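Local coordinates for RhCC (Rhodococcus jostii, PDB 4U5R), which probably acts as a cofactor-independent oxygenase of the tautomerase superfamily and can bind magnesium, at residues Pro1-Thr13 and Asn58-Ala70. The protein carries 1 engineered substitution. Residues are numbered along the deposited sequence; the frame is centred on the assembly and turned at random.
Sequences PYWEIFTPENAFT and NNNFVRIRLDHIA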
loop_
_atom_site.group_PDB
_atom_site.type_symbol
_atom_site.label_atom_id
_atom_site.label_comp_id
_atom_site.label_asym_id
_atom_site.label_seq_id
_atom_site.Cartn_x
_atom_site.Cartn_y
_atom_site.Cartn_z
ATOM N N PRO B 1 -2.965 -11.072 -7.586
ATOM C CA PRO B 1 -2.567 -9.669 -7.710
ATOM C C PRO B 1 -3.578 -8.749 -7.053
ATOM O O PRO B 1 -4.779 -9.019 -7.042
ATOM C CB PRO B 1 -2.520 -9.449 -9.225
ATOM C CG PRO B 1 -2.341 -10.823 -9.792
ATOM C CD PRO B 1 -3.124 -11.712 -8.899
ATOM N N TYR B 2 -3.073 -7.653 -6.517
ATOM C CA TYR B 2 -3.906 -6.707 -5.799
ATOM C C TYR B 2 -3.801 -5.343 -6.452
ATOM O O TYR B 2 -2.770 -4.697 -6.334
ATOM C CB TYR B 2 -3.445 -6.666 -4.345
ATOM C CG TYR B 2 -4.029 -5.588 -3.487
ATOM C CD1 TYR B 2 -5.298 -5.725 -2.944
ATOM C CD2 TYR B 2 -3.283 -4.463 -3.158
ATOM C CE1 TYR B 2 -5.821 -4.740 -2.115
ATOM C CE2 TYR B 2 -3.798 -3.472 -2.343
ATOM C CZ TYR B 2 -5.075 -3.623 -1.826
ATOM O OH TYR B 2 -5.613 -2.667 -0.996
ATOM N N TRP B 3 -4.855 -4.914 -7.146
ATOM C CA TRP B 3 -4.832 -3.634 -7.861
ATOM C C TRP B 3 -5.699 -2.578 -7.201
ATOM O O TRP B 3 -6.839 -2.844 -6.814
ATOM C CB TRP B 3 -5.321 -3.797 -9.301
ATOM C CG TRP B 3 -4.407 -4.479 -10.251
ATOM C CD1 TRP B 3 -3.881 -5.742 -10.145
ATOM C CD2 TRP B 3 -3.965 -3.962 -11.504
ATOM N NE1 TRP B 3 -3.106 -6.020 -11.248
ATOM C CE2 TRP B 3 -3.146 -4.943 -12.097
ATOM C CE3 TRP B 3 -4.160 -2.746 -12.169
ATOM C CZ2 TRP B 3 -2.530 -4.754 -13.337
ATOM C CZ3 TRP B 3 -3.553 -2.561 -13.410
ATOM C CH2 TRP B 3 -2.738 -3.556 -13.970
ATOM N N GLU B 4 -5.158 -1.371 -7.104
ATOM C CA GLU B 4 -5.925 -0.209 -6.706
ATOM C C GLU B 4 -5.966 0.773 -7.850
ATOM O O GLU B 4 -4.919 1.153 -8.351
ATOM C CB GLU B 4 -5.295 0.465 -5.512
ATOM C CG GLU B 4 -5.399 -0.277 -4.213
ATOM C CD GLU B 4 -4.603 0.430 -3.143
ATOM O OE1 GLU B 4 -3.365 0.535 -3.301
ATOM O OE2 GLU B 4 -5.212 0.929 -2.179
ATOM N N ILE B 5 -7.160 1.206 -8.241
ATOM C CA ILE B 5 -7.280 2.222 -9.274
ATOM C C ILE B 5 -8.040 3.418 -8.727
ATOM O O ILE B 5 -9.228 3.336 -8.430
ATOM C CB ILE B 5 -7.959 1.639 -10.538
ATOM C CG1 ILE B 5 -7.143 0.435 -11.031
ATOM C CG2 ILE B 5 -8.087 2.701 -11.624
ATOM C CD1 ILE B 5 -7.678 -0.244 -12.270
ATOM N N PHE B 6 -7.317 4.514 -8.544
ATOM C CA PHE B 6 -7.862 5.755 -8.011
ATOM C C PHE B 6 -8.261 6.662 -9.157
ATOM O O PHE B 6 -7.408 7.072 -9.929
ATOM C CB PHE B 6 -6.822 6.463 -7.138
ATOM C CG PHE B 6 -6.397 5.684 -5.930
ATOM C CD1 PHE B 6 -7.078 5.822 -4.734
ATOM C CD2 PHE B 6 -5.277 4.861 -5.976
ATOM C CE1 PHE B 6 -6.668 5.135 -3.606
ATOM C CE2 PHE B 6 -4.866 4.162 -4.854
ATOM C CZ PHE B 6 -5.567 4.292 -3.669
ATOM N N THR B 7 -9.552 6.970 -9.275
ATOM C CA THR B 7 -10.083 7.747 -10.407
ATOM C C THR B 7 -10.834 9.007 -9.985
ATOM O O THR B 7 -11.343 9.076 -8.866
ATOM C CB THR B 7 -11.083 6.923 -11.246
ATOM O OG1 THR B 7 -12.302 6.772 -10.507
ATOM C CG2 THR B 7 -10.523 5.555 -11.588
ATOM N N PRO B 8 -10.935 9.996 -10.889
ATOM C CA PRO B 8 -11.926 11.049 -10.669
ATOM C C PRO B 8 -13.272 10.413 -10.402
ATOM O O PRO B 8 -13.570 9.386 -11.023
ATOM C CB PRO B 8 -11.940 11.812 -11.998
ATOM C CG PRO B 8 -10.588 11.591 -12.569
ATOM C CD PRO B 8 -10.169 10.202 -12.134
ATOM N N GLU B 9 -14.054 10.993 -9.495
ATOM C CA GLU B 9 -15.386 10.485 -9.193
ATOM C C GLU B 9 -16.174 10.225 -10.464
ATOM O O GLU B 9 -16.189 11.055 -11.361
ATOM C CB GLU B 9 -16.161 11.469 -8.324
ATOM C CG GLU B 9 -16.165 11.161 -6.851
ATOM C CD GLU B 9 -17.253 11.928 -6.133
ATOM O OE1 GLU B 9 -17.293 13.167 -6.276
ATOM O OE2 GLU B 9 -18.083 11.290 -5.448
ATOM N N ASN B 10 -16.805 9.059 -10.527
ATOM C CA ASN B 10 -17.737 8.702 -11.601
ATOM C C ASN B 10 -17.093 8.572 -12.987
ATOM O O ASN B 10 -17.792 8.546 -14.004
ATOM C CB ASN B 10 -18.900 9.716 -11.641
ATOM C CG ASN B 10 -19.536 9.934 -10.271
ATOM O OD1 ASN B 10 -19.696 11.070 -9.820
ATOM N ND2 ASN B 10 -19.891 8.848 -9.597
ATOM N N ALA B 11 -15.768 8.437 -13.037
ATOM C CA ALA B 11 -15.078 8.247 -14.311
ATOM C C ALA B 11 -15.548 6.986 -15.035
ATOM O O ALA B 11 -15.702 6.990 -16.262
ATOM C CB ALA B 11 -13.561 8.182 -14.098
ATOM N N PHE B 12 -15.749 5.909 -14.273
ATOM C CA PHE B 12 -16.119 4.614 -14.834
ATOM C C PHE B 12 -17.511 4.154 -14.435
ATOM O O PHE B 12 -17.902 4.246 -13.267
ATOM C CB PHE B 12 -15.117 3.541 -14.407
ATOM C CG PHE B 12 -13.725 3.760 -14.923
ATOM C CD1 PHE B 12 -13.502 4.306 -16.174
ATOM C CD2 PHE B 12 -12.634 3.382 -14.155
ATOM C CE1 PHE B 12 -12.215 4.484 -16.643
ATOM C CE2 PHE B 12 -11.344 3.559 -14.619
ATOM C CZ PHE B 12 -11.133 4.119 -15.857
ATOM N N THR B 13 -18.239 3.626 -15.413
ATOM C CA THR B 13 -19.526 2.977 -15.164
ATOM C C THR B 13 -19.297 1.586 -14.593
ATOM O O THR B 13 -18.186 1.064 -14.672
ATOM C CB THR B 13 -20.359 2.844 -16.453
ATOM O OG1 THR B 13 -19.675 1.981 -17.368
ATOM C CG2 THR B 13 -20.594 4.209 -17.099
ATOM N N ASN B 58 -5.538 17.903 -9.190
ATOM C CA ASN B 58 -5.735 17.396 -10.539
ATOM C C ASN B 58 -6.933 16.465 -10.519
ATOM O O ASN B 58 -6.890 15.395 -9.897
ATOM C CB ASN B 58 -4.481 16.678 -11.060
ATOM C CG ASN B 58 -4.586 16.286 -12.535
ATOM O OD1 ASN B 58 -5.675 16.088 -13.069
ATOM N ND2 ASN B 58 -3.435 16.149 -13.196
ATOM N N ASN B 59 -7.997 16.881 -11.198
ATOM C CA ASN B 59 -9.214 16.096 -11.228
ATOM C C ASN B 59 -9.345 15.322 -12.551
ATOM O O ASN B 59 -10.432 14.863 -12.916
ATOM C CB ASN B 59 -10.417 17.020 -10.969
ATOM C CG ASN B 59 -10.238 17.887 -9.704
ATOM O OD1 ASN B 59 -9.920 17.383 -8.626
ATOM N ND2 ASN B 59 -10.427 19.201 -9.845
ATOM N N ASN B 60 -8.223 15.146 -13.253
ATOM C CA ASN B 60 -8.196 14.376 -14.491
ATOM C C ASN B 60 -7.071 13.341 -14.426
ATOM O O ASN B 60 -6.454 12.980 -15.429
ATOM C CB ASN B 60 -8.031 15.313 -15.695
ATOM C CG ASN B 60 -8.276 14.619 -17.028
ATOM O OD1 ASN B 60 -9.275 13.925 -17.211
ATOM N ND2 ASN B 60 -7.338 14.777 -17.954
ATOM N N PHE B 61 -6.841 12.826 -13.222
ATOM C CA PHE B 61 -5.684 11.975 -13.003
ATOM C C PHE B 61 -6.084 10.622 -12.416
ATOM O O PHE B 61 -6.825 10.560 -11.430
ATOM C CB PHE B 61 -4.692 12.705 -12.089
ATOM C CG PHE B 61 -3.362 12.011 -11.939
ATOM C CD1 PHE B 61 -2.352 12.194 -12.871
ATOM C CD2 PHE B 61 -3.115 11.196 -10.847
ATOM C CE1 PHE B 61 -1.120 11.554 -12.728
ATOM C CE2 PHE B 61 -1.889 10.561 -10.698
ATOM C CZ PHE B 61 -0.896 10.737 -11.639
ATOM N N VAL B 62 -5.605 9.550 -13.048
ATOM C CA VAL B 62 -5.843 8.192 -12.571
ATOM C C VAL B 62 -4.536 7.614 -12.018
ATOM O O VAL B 62 -3.536 7.513 -12.729
ATOM C CB VAL B 62 -6.409 7.289 -13.698
ATOM C CG1 VAL B 62 -6.566 5.854 -13.188
ATOM C CG2 VAL B 62 -7.745 7.838 -14.206
ATOM N N ARG B 63 -4.532 7.247 -10.743
ATOM C CA ARG B 63 -3.343 6.652 -10.125
ATOM C C ARG B 63 -3.572 5.168 -9.860
ATOM O O ARG B 63 -4.546 4.801 -9.199
ATOM C CB ARG B 63 -2.999 7.400 -8.824
ATOM C CG ARG B 63 -1.616 7.102 -8.228
ATOM C CD ARG B 63 -0.532 7.366 -9.264
ATOM N NE ARG B 63 0.799 7.314 -8.672
ATOM C CZ ARG B 63 1.543 6.221 -8.530
ATOM N NH1 ARG B 63 1.091 5.020 -8.898
ATOM N NH2 ARG B 63 2.746 6.341 -7.982
ATOM N N ILE B 64 -2.672 4.322 -10.366
ATOM C CA ILE B 64 -2.785 2.866 -10.225
ATOM C C ILE B 64 -1.614 2.317 -9.414
ATOM O O ILE B 64 -0.463 2.693 -9.643
ATOM C CB ILE B 64 -2.800 2.150 -11.597
ATOM C CG1 ILE B 64 -3.851 2.749 -12.544
ATOM C CG2 ILE B 64 -2.940 0.630 -11.391
ATOM C CD1 ILE B 64 -3.223 3.645 -13.631
ATOM N N ARG B 65 -1.900 1.445 -8.455
ATOM C CA ARG B 65 -0.844 0.797 -7.679
ATOM C C ARG B 65 -1.192 -0.665 -7.510
ATOM O O ARG B 65 -2.326 -0.980 -7.240
ATOM C CB ARG B 65 -0.676 1.460 -6.308
ATOM C CG ARG B 65 0.435 0.842 -5.475
ATOM C CD ARG B 65 0.302 1.165 -3.988
ATOM N NE ARG B 65 1.498 0.685 -3.300
ATOM C CZ ARG B 65 1.691 -0.573 -2.933
ATOM N NH1 ARG B 65 0.746 -1.484 -3.153
ATOM N NH2 ARG B 65 2.830 -0.918 -2.343
ATOM N N LEU B 66 -0.230 -1.564 -7.627
ATOM C CA LEU B 66 -0.567 -2.965 -7.449
ATOM C C LEU B 66 0.515 -3.710 -6.716
ATOM O O LEU B 66 1.673 -3.364 -6.850
ATOM C CB LEU B 66 -0.866 -3.594 -8.812
ATOM C CG LEU B 66 0.155 -3.514 -9.955
ATOM C CD1 LEU B 66 0.265 -4.820 -10.730
ATOM C CD2 LEU B 66 -0.186 -2.359 -10.880
ATOM N N ASP B 67 0.117 -4.675 -5.879
ATOM C CA ASP B 67 1.035 -5.686 -5.347
ATOM C C ASP B 67 0.976 -6.972 -6.148
ATOM O O ASP B 67 -0.109 -7.437 -6.518
ATOM C CB ASP B 67 0.712 -6.044 -3.888
ATOM C CG ASP B 67 0.954 -4.901 -2.907
ATOM O OD1 ASP B 67 1.853 -4.068 -3.109
ATOM O OD2 ASP B 67 0.254 -4.868 -1.880
ATOM N N HIS B 68 2.140 -7.570 -6.380
ATOM C CA HIS B 68 2.218 -8.931 -6.883
ATOM C C HIS B 68 2.631 -9.818 -5.734
ATOM O O HIS B 68 3.640 -9.542 -5.078
ATOM C CB HIS B 68 3.222 -9.037 -8.022
ATOM C CG HIS B 68 2.672 -8.644 -9.356
ATOM N ND1 HIS B 68 3.409 -8.753 -10.512
ATOM C CD2 HIS B 68 1.454 -8.172 -9.728
ATOM C CE1 HIS B 68 2.676 -8.365 -11.541
ATOM N NE2 HIS B 68 1.485 -8.005 -11.092
ATOM N N ILE B 69 1.851 -10.871 -5.504
ATOM C CA ILE B 69 2.023 -11.754 -4.358
ATOM C C ILE B 69 2.357 -13.174 -4.764
ATOM O O ILE B 69 3.218 -13.807 -4.161
ATOM C CB ILE B 69 0.751 -11.785 -3.500
ATOM C CG1 ILE B 69 0.244 -10.358 -3.273
ATOM C CG2 ILE B 69 1.019 -12.506 -2.183
ATOM C CD1 ILE B 69 -1.267 -10.268 -2.968
ATOM N N ALA B 70 1.671 -13.674 -5.788
ATOM C CA ALA B 70 1.761 -15.087 -6.143
ATOM C C ALA B 70 3.066 -15.402 -6.872
ATOM O O ALA B 70 3.687 -16.437 -6.627
ATOM C CB ALA B 70 0.556 -15.495 -6.990
HETATM O O HOH W 1 -1.991 -1.461 -4.315
#
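One face of the Trp3 indole lies against Leu66: Leu66 CB sits over the five-membered ring, 3.9 Å from its centroid and 8° off the normal, Leu66 CD2 lies over the middle of the indole, and Leu66 CD1 reaches Trp3 NE1 at 3.6 Å. With CG beside its own backbone N (chi1 -73°), the indole leans across to the neighbouring strand, where Ile64 CG2 meets Trp3 CE3 at 3.7 Å. Replacing Trp3 by an alanine is likely to open a gap over Leu66 and Ile64 and leave the Tyr28 hydroxyl without the indole N-H. The Phe6 ring takes Arg63 O at its edge, in plane, 3.3 Å from Phe6 CD2; the same oxygen accepts from Phe6 N. At the edge of the Arg65 guanidinium, in plane, lie Asp67 CG and a water that donates to Glu4 OE1 and accepts from Arg65 NH1. Strand 2-8, helix 14-32 and parallel strand 40-46 form a beta-alpha-beta unit of the tautomerase superfamily; antiparallel strand 61-68 flanks 2-8 on its other side through six backbone bonds. Arg65 NH1 meets Asp67 OD1 from above the carboxylate plane at 2.8 Å, and Arg65 NE forms a salt bridge with Asp67 OD2 of the second subunit. Asp67 also touches engineered Ala106, a magnesium-binding position, though no metal is bound to this chain. On that face, Glu4 OE1 and Tyr2 OH are hydrogen-bonded to a Tris molecule, probably from the crystallisation liquor, and Lys44 pairs with Glu4 OE2.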